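Local coordinates for protein endoglucanase A (Clostridium acetobutylicum, PDB 3IK2) that probably hydrolyses internal beta-1,4-glucosidic bonds of cellulose and related polysaccharides, as a family 44 endoglucanase, at residues A34-G39 with F350-Y355; Y98-L103 with V379-Y384; N24-N29 with H88-A93; L276-E281 with L329-K334. All coordinates share one frame; numbering follows the deposited sequence.

Contact 1: A34-G39 with F350-Y355; sequences ARRIGG and FSEYNY
Arg36 and Glu352 form a buried salt bridge in which Arg36 NH1 donates to Glu352 OE2 at 2.8 Å, with an N-H...O angle of 156°. The acceptor lies near the edge of the guanidinium, a little out of its plane, and is met on the anti lone pair of OE2, away from OE1. The two flat groups are turned 63° against each other, so this is a single-bond grip rather than a paired, coplanar one; Arg36 NH2 stays 3.4 Å from Glu352 OE2. With CG anti to the backbone N (chi1 167°) and an extended chain up to NE, Arg36 reaches straight across, meeting the glutamate side chain at about a right angle. Ser351 CB lies over one guanidinium face, 3.4 Å from Arg36 NE, while Gly38 CA sits over the centre of the opposite face, 3.9 Å above it. Both segments belong to a closed eight-stranded parallel barrel of TIM type, and Glu352 lies near the C-terminal end of its seventh strand, 347-353, on the side where the active-site face of such barrels normally lies. Gly39 CA adds a packing contact to Glu352 OE2 at 3.4 Å. Further out, Tyr279 OH hydrogen-bonds to Glu352 OE1, so both carboxylate oxygens are held, and Asp275 OD2 takes up Ser351 OG. Thr383 OG1 binds Ser351 O, fixing the backbone where the chain turns a corner.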
loop_
_atom_site.group_PDB
_atom_site.type_symbol
_atom_site.label_atom_id
_atom_site.label_comp_id
_atom_site.label_asym_id
_atom_site.label_seq_id
_atom_site.Cartn_x
_atom_site.Cartn_y
_atom_site.Cartn_z
ATOM N N ALA A 34 -5.136 0.487 8.374
ATOM C CA ALA A 34 -4.351 1.640 7.898
ATOM C C ALA A 34 -5.116 2.338 6.799
ATOM O O ALA A 34 -5.831 1.692 6.019
ATOM C CB ALA A 34 -2.991 1.230 7.385
ATOM N N ARG A 35 -4.993 3.662 6.765
ATOM C CA ARG A 35 -5.632 4.458 5.713
ATOM C C ARG A 35 -4.678 5.529 5.177
ATOM O O ARG A 35 -3.896 6.095 5.939
ATOM C CB ARG A 35 -6.970 5.056 6.210
ATOM C CG ARG A 35 -8.067 4.009 6.490
ATOM C CD ARG A 35 -9.182 4.616 7.356
ATOM N NE ARG A 35 -10.147 5.447 6.600
ATOM C CZ ARG A 35 -10.255 6.780 6.693
ATOM N NH1 ARG A 35 -9.484 7.471 7.522
ATOM N NH2 ARG A 35 -11.168 7.425 5.975
ATOM N N ARG A 36 -4.708 5.744 3.859
ATOM C CA ARG A 36 -3.904 6.789 3.200
ATOM C C ARG A 36 -4.779 7.854 2.549
ATOM O O ARG A 36 -5.790 7.520 1.905
ATOM C CB ARG A 36 -3.003 6.164 2.113
ATOM C CG ARG A 36 -2.323 7.127 1.105
ATOM C CD ARG A 36 -1.404 6.303 0.268
ATOM N NE ARG A 36 -0.469 6.947 -0.655
ATOM C CZ ARG A 36 -0.667 7.077 -1.971
ATOM N NH1 ARG A 36 -1.827 6.732 -2.535
ATOM N NH2 ARG A 36 0.278 7.590 -2.733
ATOM N N ILE A 37 -4.383 9.121 2.687
ATOM C CA ILE A 37 -4.886 10.170 1.782
ATOM C C ILE A 37 -3.714 10.596 0.900
ATOM O O ILE A 37 -2.711 11.102 1.392
ATOM C CB ILE A 37 -5.624 11.354 2.483
ATOM C CG1 ILE A 37 -6.157 12.354 1.432
ATOM C CG2 ILE A 37 -4.773 12.030 3.598
ATOM C CD1 ILE A 37 -6.912 13.576 2.023
ATOM N N GLY A 38 -3.821 10.291 -0.395
ATOM C CA GLY A 38 -2.699 10.426 -1.330
ATOM C C GLY A 38 -3.105 10.242 -2.775
ATOM O O GLY A 38 -4.291 10.317 -3.114
ATOM N N GLY A 39 -2.128 10.007 -3.643
ATOM C CA GLY A 39 -2.429 9.806 -5.067
ATOM C C GLY A 39 -2.357 11.126 -5.839
ATOM O O GLY A 39 -1.870 12.149 -5.334
ATOM N N PHE A 350 3.917 -0.398 0.255
ATOM C CA PHE A 350 3.149 -0.330 -1.011
ATOM C C PHE A 350 1.877 0.482 -0.803
ATOM O O PHE A 350 0.826 -0.059 -0.443
ATOM C CB PHE A 350 2.809 -1.719 -1.569
ATOM C CG PHE A 350 4.031 -2.511 -2.038
ATOM C CD1 PHE A 350 4.644 -3.445 -1.197
ATOM C CD2 PHE A 350 4.569 -2.309 -3.317
ATOM C CE1 PHE A 350 5.785 -4.155 -1.619
ATOM C CE2 PHE A 350 5.702 -3.021 -3.744
ATOM C CZ PHE A 350 6.315 -3.940 -2.889
ATOM N N SER A 351 1.980 1.792 -1.014
ATOM C CA SER A 351 0.864 2.702 -0.751
ATOM C C SER A 351 -0.202 2.753 -1.842
ATOM O O SER A 351 -1.252 3.348 -1.637
ATOM C CB SER A 351 1.368 4.104 -0.422
ATOM O OG SER A 351 2.058 4.624 -1.527
ATOM N N GLU A 352 0.076 2.178 -3.002
ATOM C CA GLU A 352 -0.961 1.822 -3.974
ATOM C C GLU A 352 -0.650 0.487 -4.655
ATOM O O GLU A 352 0.503 0.202 -4.974
ATOM C CB GLU A 352 -1.136 2.892 -5.040
ATOM C CG GLU A 352 -1.738 4.200 -4.544
ATOM C CD GLU A 352 -1.814 5.249 -5.639
ATOM O OE1 GLU A 352 -2.029 4.848 -6.813
ATOM O OE2 GLU A 352 -1.677 6.462 -5.320
ATOM N N TYR A 353 -1.696 -0.313 -4.855
ATOM C CA TYR A 353 -1.624 -1.590 -5.569
ATOM C C TYR A 353 -3.087 -1.977 -5.815
ATOM O O TYR A 353 -3.993 -1.518 -5.126
ATOM C CB TYR A 353 -0.876 -2.688 -4.764
ATOM C CG TYR A 353 -1.660 -3.147 -3.543
ATOM C CD1 TYR A 353 -2.564 -4.229 -3.630
ATOM C CD2 TYR A 353 -1.518 -2.496 -2.303
ATOM C CE1 TYR A 353 -3.315 -4.634 -2.523
ATOM C CE2 TYR A 353 -2.274 -2.915 -1.174
ATOM C CZ TYR A 353 -3.176 -3.975 -1.310
ATOM O OH TYR A 353 -3.913 -4.382 -0.226
ATOM N N ASN A 354 -3.311 -2.833 -6.789
ATOM C CA ASN A 354 -4.642 -3.353 -7.096
ATOM C C ASN A 354 -4.374 -4.462 -8.108
ATOM O O ASN A 354 -3.581 -4.266 -9.037
ATOM C CB ASN A 354 -5.529 -2.236 -7.681
ATOM C CG ASN A 354 -6.927 -2.702 -8.055
ATOM O OD1 ASN A 354 -7.114 -3.396 -9.041
ATOM N ND2 ASN A 354 -7.917 -2.271 -7.304
ATOM N N TYR A 355 -5.028 -5.615 -7.896
ATOM C CA TYR A 355 -4.874 -6.826 -8.714
ATOM C C TYR A 355 -6.026 -7.034 -9.701
ATOM O O TYR A 355 -6.024 -7.998 -10.445
ATOM C CB TYR A 355 -4.564 -8.087 -7.838
ATOM C CG TYR A 355 -3.077 -8.123 -7.522
ATOM C CD1 TYR A 355 -2.542 -7.345 -6.482
ATOM C CD2 TYR A 355 -2.189 -8.859 -8.326
ATOM C CE1 TYR A 355 -1.182 -7.322 -6.230
ATOM C CE2 TYR A 355 -0.815 -8.830 -8.094
ATOM C CZ TYR A 355 -0.319 -8.051 -7.057
ATOM O OH TYR A 355 1.030 -8.017 -6.828
#

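Contact 2: Y98-L103 with V379-Y384; sequences YSLVTL and VYFATY
The ring of Tyr98 is covered on one face by Phe381, inside a TIM-type barrel, with Phe381 CD1 standing 3.9 Å above the Tyr98 ring plane and displaced toward the rim. The approach is closest between Tyr98 CD2 and Phe381 CE1, at 3.4 Å. With planes inclined at 58° and centroids 5.2 Å apart, the pair is oblique, neither a parallel stack nor a T-shape. On the CE1 side of the phenol ring, Tyr380 OH comes obliquely to within 4.0 Å of Tyr98 CE1, and the two tyrosine side chains run at about a right angle. These residues illustrate how the interior of such a barrel is filled: strands 99-103 and 379-384 are not neighbours in the closed sheet, since strands 22-23 and 34-37 lie between them, and large side chains span the gap. Phe381 does so with CG anti to its own amide nitrogen (chi1 -174°), which carries the ring inward, and Ala34 and Ser349 flank it from strands 34-37 and 347-353. Tyr98 is steadied at its polar end by a hydrogen bond between Tyr98 OH and Glu220 OE1. Tyr380 receives a cation-pi contact from Lys347. Two residues further along the strand, Leu100 completes the apolar layer on the far end of the phenylalanine: its CB touches Phe381 CZ at 3.6 Å, and its CD2 lies 3.7 Å from Phe381 CE2.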
loop_
_atom_site.group_PDB
_atom_site.type_symbol
_atom_site.label_atom_id
_atom_site.label_comp_id
_atom_site.label_asym_id
_atom_site.label_seq_id
_atom_site.Cartn_x
_atom_site.Cartn_y
_atom_site.Cartn_z
ATOM N N TYR A 98 -3.226 3.644 12.030
ATOM C CA TYR A 98 -2.241 4.386 11.226
ATOM C C TYR A 98 -2.897 5.176 10.094
ATOM O O TYR A 98 -3.541 4.592 9.202
ATOM C CB TYR A 98 -1.196 3.403 10.657
ATOM C CG TYR A 98 0.142 3.994 10.277
ATOM C CD1 TYR A 98 1.296 3.665 10.995
ATOM C CD2 TYR A 98 0.262 4.862 9.195
ATOM C CE1 TYR A 98 2.531 4.198 10.652
ATOM C CE2 TYR A 98 1.490 5.401 8.844
ATOM C CZ TYR A 98 2.618 5.054 9.571
ATOM O OH TYR A 98 3.823 5.615 9.241
ATOM N N SER A 99 -2.716 6.498 10.114
ATOM C CA SER A 99 -3.063 7.355 8.968
ATOM C C SER A 99 -1.791 7.754 8.231
ATOM O O SER A 99 -0.875 8.291 8.855
ATOM C CB SER A 99 -3.765 8.636 9.441
ATOM O OG SER A 99 -5.066 8.350 9.910
ATOM N N LEU A 100 -1.736 7.494 6.916
ATOM C CA LEU A 100 -0.714 8.078 6.052
ATOM C C LEU A 100 -1.339 9.267 5.297
ATOM O O LEU A 100 -2.327 9.094 4.589
ATOM C CB LEU A 100 -0.116 7.046 5.073
ATOM C CG LEU A 100 0.912 7.532 4.031
ATOM C CD1 LEU A 100 2.110 8.248 4.665
ATOM C CD2 LEU A 100 1.417 6.392 3.166
ATOM N N VAL A 101 -0.786 10.464 5.503
ATOM C CA VAL A 101 -1.266 11.675 4.813
ATOM C C VAL A 101 -0.173 12.239 3.895
ATOM O O VAL A 101 1.015 12.100 4.200
ATOM C CB VAL A 101 -1.822 12.767 5.816
ATOM C CG1 VAL A 101 -2.813 12.126 6.824
ATOM C CG2 VAL A 101 -0.690 13.518 6.579
ATOM N N THR A 102 -0.576 12.874 2.787
ATOM C CA THR A 102 0.375 13.382 1.797
ATOM C C THR A 102 0.663 14.890 1.892
ATOM O O THR A 102 -0.262 15.697 2.020
ATOM C CB THR A 102 -0.080 13.039 0.378
ATOM O OG1 THR A 102 -0.252 11.621 0.281
ATOM C CG2 THR A 102 0.980 13.451 -0.662
ATOM N N LEU A 103 1.955 15.230 1.828
ATOM C CA LEU A 103 2.453 16.628 1.712
ATOM C C LEU A 103 2.886 16.925 0.270
ATOM O O LEU A 103 3.090 16.001 -0.535
ATOM C CB LEU A 103 3.594 16.896 2.715
ATOM C CG LEU A 103 3.284 16.566 4.182
ATOM C CD1 LEU A 103 4.534 16.731 5.027
ATOM C CD2 LEU A 103 2.130 17.442 4.757
ATOM N N VAL A 379 6.812 -6.508 4.557
ATOM C CA VAL A 379 6.191 -5.198 4.196
ATOM C C VAL A 379 5.617 -4.542 5.457
ATOM O O VAL A 379 4.892 -5.178 6.229
ATOM C CB VAL A 379 5.117 -5.390 3.098
ATOM C CG1 VAL A 379 4.352 -4.132 2.802
ATOM C CG2 VAL A 379 5.795 -5.920 1.810
ATOM N N TYR A 380 5.955 -3.273 5.671
ATOM C CA TYR A 380 5.525 -2.537 6.845
ATOM C C TYR A 380 4.121 -1.926 6.694
ATOM O O TYR A 380 3.383 -1.792 7.665
ATOM C CB TYR A 380 6.535 -1.419 7.134
ATOM C CG TYR A 380 6.244 -0.569 8.368
ATOM C CD1 TYR A 380 6.577 -1.020 9.635
ATOM C CD2 TYR A 380 5.678 0.725 8.252
ATOM C CE1 TYR A 380 6.331 -0.230 10.793
ATOM C CE2 TYR A 380 5.432 1.537 9.396
ATOM C CZ TYR A 380 5.764 1.036 10.665
ATOM O OH TYR A 380 5.542 1.782 11.823
ATOM N N PHE A 381 3.777 -1.539 5.477
ATOM C CA PHE A 381 2.580 -0.732 5.222
ATOM C C PHE A 381 2.086 -1.037 3.805
ATOM O O PHE A 381 2.879 -1.142 2.856
ATOM C CB PHE A 381 2.928 0.760 5.383
ATOM C CG PHE A 381 1.729 1.709 5.283
ATOM C CD1 PHE A 381 1.096 2.175 6.440
ATOM C CD2 PHE A 381 1.271 2.160 4.036
ATOM C CE1 PHE A 381 -0.014 3.068 6.354
ATOM C CE2 PHE A 381 0.170 3.035 3.940
ATOM C CZ PHE A 381 -0.478 3.484 5.104
ATOM N N ALA A 382 0.780 -1.189 3.650
ATOM C CA ALA A 382 0.219 -1.299 2.314
ATOM C C ALA A 382 -1.213 -0.765 2.320
ATOM O O ALA A 382 -1.952 -1.004 3.263
ATOM C CB ALA A 382 0.255 -2.750 1.834
ATOM N N THR A 383 -1.556 -0.030 1.275
ATOM C CA THR A 383 -2.866 0.539 1.091
ATOM C C THR A 383 -3.345 0.237 -0.354
ATOM O O THR A 383 -2.729 0.633 -1.357
ATOM C CB THR A 383 -2.951 2.058 1.480
ATOM O OG1 THR A 383 -1.785 2.765 1.057
ATOM C CG2 THR A 383 -3.071 2.241 2.988
ATOM N N TYR A 384 -4.412 -0.549 -0.423
ATOM C CA TYR A 384 -5.107 -0.866 -1.640
ATOM C C TYR A 384 -5.666 0.429 -2.242
ATOM O O TYR A 384 -6.016 1.356 -1.502
ATOM C CB TYR A 384 -6.238 -1.812 -1.238
ATOM C CG TYR A 384 -7.317 -2.036 -2.260
ATOM C CD1 TYR A 384 -7.176 -3.035 -3.228
ATOM C CD2 TYR A 384 -8.489 -1.287 -2.233
ATOM C CE1 TYR A 384 -8.146 -3.255 -4.151
ATOM C CE2 TYR A 384 -9.486 -1.512 -3.162
ATOM C CZ TYR A 384 -9.304 -2.508 -4.117
ATOM O OH TYR A 384 -10.277 -2.770 -5.060
#

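Contact 3: N24-N29 with H88-A93; sequences NQDFSN and HDKSLA
Lys90 reaches from its helix to the carboxylate of Asp26 with a fully extended side chain. From CB, CG is placed anti to the backbone N (chi1 -159°), and the chain then runs straight toward the loop that follows strand 22-23. CD is the first atom to come near, 3.7 Å from Asp26 OD2, and it also packs on the guanidinium of Arg35. CE closes to 3.2 Å from Asp26 OD2, and the tip, NZ, forms a salt bridge with Asp26 OD2 at 2.5 Å, a separation so short that its exact length is doubtful. The ammonium comes in on the anti side of that oxygen, 35° out of the carboxylate plane, while the aspartate approaches from the opposite direction. Arg35 NE takes the other oxygen, OD1, in a second salt bridge. The pair thus ties a barrel loop to helix 82-93 at the protein surface. Because two cations share one carboxylate, Asp26 is probably kept negatively charged, although solvent nearby should weaken the attraction of Lys90.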
loop_
_atom_site.group_PDB
_atom_site.type_symbol
_atom_site.label_atom_id
_atom_site.label_comp_id
_atom_site.label_asym_id
_atom_site.label_seq_id
_atom_site.Cartn_x
_atom_site.Cartn_y
_atom_site.Cartn_z
ATOM N N ASN A 24 -6.727 3.061 0.634
ATOM C CA ASN A 24 -6.887 4.459 0.166
ATOM C C ASN A 24 -8.374 4.847 0.050
ATOM O O ASN A 24 -8.705 6.029 -0.062
ATOM C CB ASN A 24 -6.314 4.635 -1.244
ATOM C CG ASN A 24 -4.796 4.691 -1.286
ATOM O OD1 ASN A 24 -4.237 5.796 -1.085
ATOM N ND2 ASN A 24 -4.177 3.644 -1.589
ATOM N N GLN A 25 -9.244 3.830 0.028
ATOM C CA GLN A 25 -10.674 4.011 -0.162
ATOM C C GLN A 25 -11.391 3.147 0.841
ATOM O O GLN A 25 -11.150 1.947 0.918
ATOM C CB GLN A 25 -11.148 3.680 -1.613
ATOM C CG GLN A 25 -10.757 4.730 -2.693
ATOM C CD GLN A 25 -9.328 4.542 -3.178
ATOM O OE1 GLN A 25 -8.785 3.435 -3.127
ATOM N NE2 GLN A 25 -8.695 5.631 -3.604
ATOM N N ASP A 26 -12.283 3.767 1.609
ATOM C CA ASP A 26 -13.084 3.014 2.565
ATOM C C ASP A 26 -13.999 1.954 1.947
ATOM O O ASP A 26 -14.586 2.162 0.911
ATOM C CB ASP A 26 -13.880 3.952 3.466
ATOM C CG ASP A 26 -12.988 4.658 4.466
ATOM O OD1 ASP A 26 -12.037 4.007 5.004
ATOM O OD2 ASP A 26 -13.216 5.864 4.672
ATOM N N PHE A 27 -14.126 0.848 2.666
ATOM C CA PHE A 27 -14.970 -0.271 2.313
ATOM C C PHE A 27 -16.275 -0.235 3.062
ATOM O O PHE A 27 -16.320 0.100 4.266
ATOM C CB PHE A 27 -14.246 -1.548 2.660
ATOM C CG PHE A 27 -12.962 -1.738 1.899
ATOM C CD1 PHE A 27 -11.752 -1.911 2.578
ATOM C CD2 PHE A 27 -12.965 -1.765 0.504
ATOM C CE1 PHE A 27 -10.563 -2.134 1.886
ATOM C CE2 PHE A 27 -11.771 -1.965 -0.213
ATOM C CZ PHE A 27 -10.572 -2.150 0.487
ATOM N N SER A 28 -17.351 -0.574 2.360
ATOM C CA SER A 28 -18.676 -0.626 2.996
ATOM C C SER A 28 -18.674 -1.617 4.158
ATOM O O SER A 28 -19.263 -1.340 5.207
ATOM C CB SER A 28 -19.795 -0.959 1.969
ATOM O OG SER A 28 -19.455 -2.143 1.243
ATOM N N ASN A 29 -18.016 -2.765 3.988
ATOM C CA ASN A 29 -17.936 -3.758 5.081
ATOM C C ASN A 29 -16.652 -4.618 5.123
ATOM O O ASN A 29 -16.697 -5.834 4.973
ATOM C CB ASN A 29 -19.183 -4.656 5.083
ATOM C CG ASN A 29 -19.296 -5.489 6.347
ATOM O OD1 ASN A 29 -18.721 -5.146 7.400
ATOM N ND2 ASN A 29 -20.029 -6.596 6.257
ATOM N N HIS A 88 -8.472 12.043 9.031
ATOM C CA HIS A 88 -7.881 11.451 10.249
ATOM C C HIS A 88 -8.882 11.257 11.385
ATOM O O HIS A 88 -8.746 10.328 12.176
ATOM C CB HIS A 88 -6.647 12.213 10.746
ATOM C CG HIS A 88 -5.930 11.506 11.868
ATOM N ND1 HIS A 88 -5.469 10.213 11.759
ATOM C CD2 HIS A 88 -5.595 11.914 13.115
ATOM C CE1 HIS A 88 -4.903 9.846 12.894
ATOM N NE2 HIS A 88 -4.953 10.868 13.730
ATOM N N ASP A 89 -9.879 12.134 11.466
ATOM C CA ASP A 89 -10.982 11.959 12.423
ATOM C C ASP A 89 -11.717 10.637 12.204
ATOM O O ASP A 89 -12.109 9.979 13.179
ATOM C CB ASP A 89 -12.002 13.098 12.293
ATOM C CG ASP A 89 -11.564 14.362 12.980
ATOM O OD1 ASP A 89 -10.484 14.385 13.608
ATOM O OD2 ASP A 89 -12.296 15.360 12.873
ATOM N N LYS A 90 -11.930 10.281 10.925
ATOM C CA LYS A 90 -12.584 9.033 10.572
ATOM C C LYS A 90 -11.687 7.839 10.906
ATOM O O LYS A 90 -12.168 6.856 11.431
ATOM C CB LYS A 90 -13.004 9.038 9.102
ATOM C CG LYS A 90 -14.118 8.032 8.762
ATOM C CD LYS A 90 -14.502 8.164 7.261
ATOM C CE LYS A 90 -15.354 7.000 6.748
ATOM N NZ LYS A 90 -15.443 6.979 5.179
ATOM N N SER A 91 -10.384 7.942 10.632
ATOM C CA SER A 91 -9.425 6.924 11.072
ATOM C C SER A 91 -9.588 6.662 12.562
ATOM O O SER A 91 -9.659 5.526 12.977
ATOM C CB SER A 91 -7.963 7.349 10.785
ATOM O OG SER A 91 -7.602 7.146 9.426
ATOM N N LEU A 92 -9.614 7.721 13.363
ATOM C CA LEU A 92 -9.759 7.594 14.828
ATOM C C LEU A 92 -11.111 6.996 15.286
ATOM O O LEU A 92 -11.139 6.139 16.179
ATOM C CB LEU A 92 -9.497 8.934 15.505
ATOM C CG LEU A 92 -8.040 9.421 15.429
ATOM C CD1 LEU A 92 -7.936 10.877 15.849
ATOM C CD2 LEU A 92 -7.073 8.561 16.243
ATOM N N ALA A 93 -12.199 7.440 14.659
ATOM C CA ALA A 93 -13.524 6.906 14.903
ATOM C C ALA A 93 -13.598 5.435 14.559
ATOM O O ALA A 93 -14.356 4.733 15.181
ATOM C CB ALA A 93 -14.564 7.662 14.100
#

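Contact 4: L276-E281 with L329-K334; sequences LHWYPE and LPLIPK
Leu329 opens the second segment by laying its CD2 beside the indole of Trp278, 4.2 Å from Trp278 CH2, at an oblique angle. Pro330 follows a cis peptide bond and takes the N-cap position, from which the chain enters helix 331-342. Leu331, the first helical residue, makes the main contact. Its CG lies opposite the backbone N about the first side-chain bond (chi1 -171°), and this sends CD2 over the face of the tryptophan in a CH-pi interaction: the methyl is 3.5 Å from the centroid of the six-membered ring, only 14° off the ring normal. The nearest ring atom, Trp278 CE3, is also 3.5 Å from Leu331 CD2. The two side chains come from opposite directions, one from the strand and one from the helix, and one methyl of the branched leucine settles over the flat aromatic surface. Such packing of a barrel strand against a surrounding helix is basic to the TIM-type fold, and here helix 331-342 leads on into the next barrel strand, 347-353. Phe350 of that strand touches both Trp278 and Leu331, Phe232 of helix 229-234 likewise touches both, and Ile321 of helix 320-324 packs against Trp278 and Leu329.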
loop_
_atom_site.group_PDB
_atom_site.type_symbol
_atom_site.label_atom_id
_atom_site.label_comp_id
_atom_site.label_asym_id
_atom_site.label_seq_id
_atom_site.Cartn_x
_atom_site.Cartn_y
_atom_site.Cartn_z
ATOM N N LEU A 276 6.346 2.666 -2.607
ATOM C CA LEU A 276 6.274 2.192 -3.976
ATOM C C LEU A 276 4.807 1.951 -4.318
ATOM O O LEU A 276 4.014 1.652 -3.438
ATOM C CB LEU A 276 7.052 0.859 -4.075
ATOM C CG LEU A 276 8.535 0.747 -4.444
ATOM C CD1 LEU A 276 9.427 1.951 -4.198
ATOM C CD2 LEU A 276 9.203 -0.566 -3.966
ATOM N N HIS A 277 4.466 2.104 -5.593
ATOM C CA HIS A 277 3.193 1.676 -6.121
ATOM C C HIS A 277 3.402 0.487 -7.038
ATOM O O HIS A 277 4.395 0.407 -7.743
ATOM C CB HIS A 277 2.482 2.824 -6.853
ATOM C CG HIS A 277 2.202 3.997 -5.973
ATOM N ND1 HIS A 277 1.771 5.209 -6.459
ATOM C CD2 HIS A 277 2.329 4.150 -4.630
ATOM C CE1 HIS A 277 1.634 6.058 -5.453
ATOM N NE2 HIS A 277 1.977 5.442 -4.336
ATOM N N TRP A 278 2.463 -0.449 -7.010
ATOM C CA TRP A 278 2.601 -1.678 -7.771
ATOM C C TRP A 278 1.263 -2.084 -8.336
ATOM O O TRP A 278 0.430 -2.679 -7.650
ATOM C CB TRP A 278 3.170 -2.777 -6.896
ATOM C CG TRP A 278 3.575 -4.060 -7.632
ATOM C CD1 TRP A 278 3.014 -5.293 -7.489
ATOM C CD2 TRP A 278 4.643 -4.213 -8.574
ATOM N NE1 TRP A 278 3.672 -6.206 -8.280
ATOM C CE2 TRP A 278 4.679 -5.572 -8.950
ATOM C CE3 TRP A 278 5.575 -3.335 -9.135
ATOM C CZ2 TRP A 278 5.613 -6.077 -9.878
ATOM C CZ3 TRP A 278 6.507 -3.834 -10.051
ATOM C CH2 TRP A 278 6.516 -5.188 -10.405
ATOM N N TYR A 279 1.043 -1.697 -9.583
ATOM C CA TYR A 279 -0.094 -2.168 -10.335
ATOM C C TYR A 279 0.525 -3.159 -11.279
ATOM O O TYR A 279 1.327 -2.765 -12.119
ATOM C CB TYR A 279 -0.764 -1.030 -11.098
ATOM C CG TYR A 279 -1.403 -0.007 -10.180
ATOM C CD1 TYR A 279 -2.715 -0.188 -9.685
ATOM C CD2 TYR A 279 -0.712 1.149 -9.811
ATOM C CE1 TYR A 279 -3.312 0.778 -8.837
ATOM C CE2 TYR A 279 -1.304 2.111 -8.953
ATOM C CZ TYR A 279 -2.601 1.912 -8.469
ATOM O OH TYR A 279 -3.186 2.871 -7.634
ATOM N N PRO A 280 0.229 -4.464 -11.078
ATOM C CA PRO A 280 0.875 -5.520 -11.868
ATOM C C PRO A 280 0.754 -5.309 -13.394
ATOM O O PRO A 280 -0.310 -4.924 -13.905
ATOM C CB PRO A 280 0.156 -6.809 -11.418
ATOM C CG PRO A 280 -1.028 -6.360 -10.590
ATOM C CD PRO A 280 -0.720 -5.007 -10.078
ATOM N N GLU A 281 1.869 -5.537 -14.083
ATOM C CA GLU A 281 1.939 -5.513 -15.532
ATOM C C GLU A 281 1.669 -6.906 -16.113
ATOM O O GLU A 281 1.480 -7.061 -17.324
ATOM C CB GLU A 281 3.320 -5.011 -15.980
ATOM C CG GLU A 281 3.570 -3.528 -15.707
ATOM C CD GLU A 281 3.042 -2.615 -16.802
ATOM O OE1 GLU A 281 2.130 -3.009 -17.547
ATOM O OE2 GLU A 281 3.519 -1.473 -16.912
ATOM N N LEU A 329 13.086 -8.803 -10.616
ATOM C CA LEU A 329 12.063 -9.699 -10.080
ATOM C C LEU A 329 12.727 -10.969 -9.497
ATOM O O LEU A 329 13.730 -11.421 -10.021
ATOM C CB LEU A 329 11.035 -10.056 -11.156
ATOM C CG LEU A 329 10.145 -8.917 -11.684
ATOM C CD1 LEU A 329 9.108 -9.426 -12.769
ATOM C CD2 LEU A 329 9.433 -8.140 -10.547
ATOM N N PRO A 330 12.190 -11.529 -8.394
ATOM C CA PRO A 330 10.972 -11.111 -7.705
ATOM C C PRO A 330 11.145 -9.768 -6.999
ATOM O O PRO A 330 12.208 -9.495 -6.473
ATOM C CB PRO A 330 10.745 -12.249 -6.698
ATOM C CG PRO A 330 12.132 -12.735 -6.375
ATOM C CD PRO A 330 12.790 -12.712 -7.748
ATOM N N LEU A 331 10.090 -8.947 -6.979
ATOM C CA LEU A 331 10.223 -7.557 -6.508
ATOM C C LEU A 331 10.692 -7.360 -5.058
ATOM O O LEU A 331 11.608 -6.547 -4.809
ATOM C CB LEU A 331 8.938 -6.725 -6.769
ATOM C CG LEU A 331 9.023 -5.198 -6.527
ATOM C CD1 LEU A 331 10.030 -4.481 -7.473
ATOM C CD2 LEU A 331 7.636 -4.550 -6.609
ATOM N N ILE A 332 10.058 -8.037 -4.098
ATOM C CA ILE A 332 10.401 -7.755 -2.708
ATOM C C ILE A 332 11.844 -8.167 -2.313
ATOM O O ILE A 332 12.532 -7.376 -1.672
ATOM C CB ILE A 332 9.322 -8.267 -1.679
ATOM C CG1 ILE A 332 7.995 -7.518 -1.880
ATOM C CG2 ILE A 332 9.842 -8.105 -0.218
ATOM C CD1 ILE A 332 6.789 -8.118 -1.073
ATOM N N PRO A 333 12.297 -9.401 -2.677
ATOM C CA PRO A 333 13.717 -9.733 -2.428
ATOM C C PRO A 333 14.736 -8.761 -3.072
ATOM O O PRO A 333 15.772 -8.479 -2.484
ATOM C CB PRO A 333 13.849 -11.160 -3.013
ATOM C CG PRO A 333 12.463 -11.762 -2.792
ATOM C CD PRO A 333 11.555 -10.573 -3.190
ATOM N N LYS A 334 14.426 -8.254 -4.256
ATOM C CA LYS A 334 15.256 -7.266 -4.946
ATOM C C LYS A 334 15.317 -5.945 -4.227
ATOM O O LYS A 334 16.372 -5.345 -4.099
ATOM C CB LYS A 334 14.704 -7.032 -6.338
ATOM C CG LYS A 334 15.504 -7.700 -7.474
ATOM C CD LYS A 334 16.040 -9.059 -7.135
ATOM C CE LYS A 334 14.877 -10.030 -6.940
ATOM N NZ LYS A 334 15.287 -11.438 -6.988
#

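How the contacts relate
From the N terminus, the chain passes 24-29 and 34-39 before helix 82-93 returns to the first of these, closing contact 3 while contact 1 is still open; the two therefore cross. Contact 2 opens next, at 98-103, in series with contact 3. Contact 4 then opens and closes within a short span, nested inside the loops of both contact 1 and contact 2. Residues 350-355 close contact 1, and 379-384 close contact 2, so these two also cross. Contacts 1 and 2 span the barrel interior, contact 4 joins the sixth strand to an outer helix, and contact 3, its centre about 27 Å from that of contact 4, ties a loop to another helix.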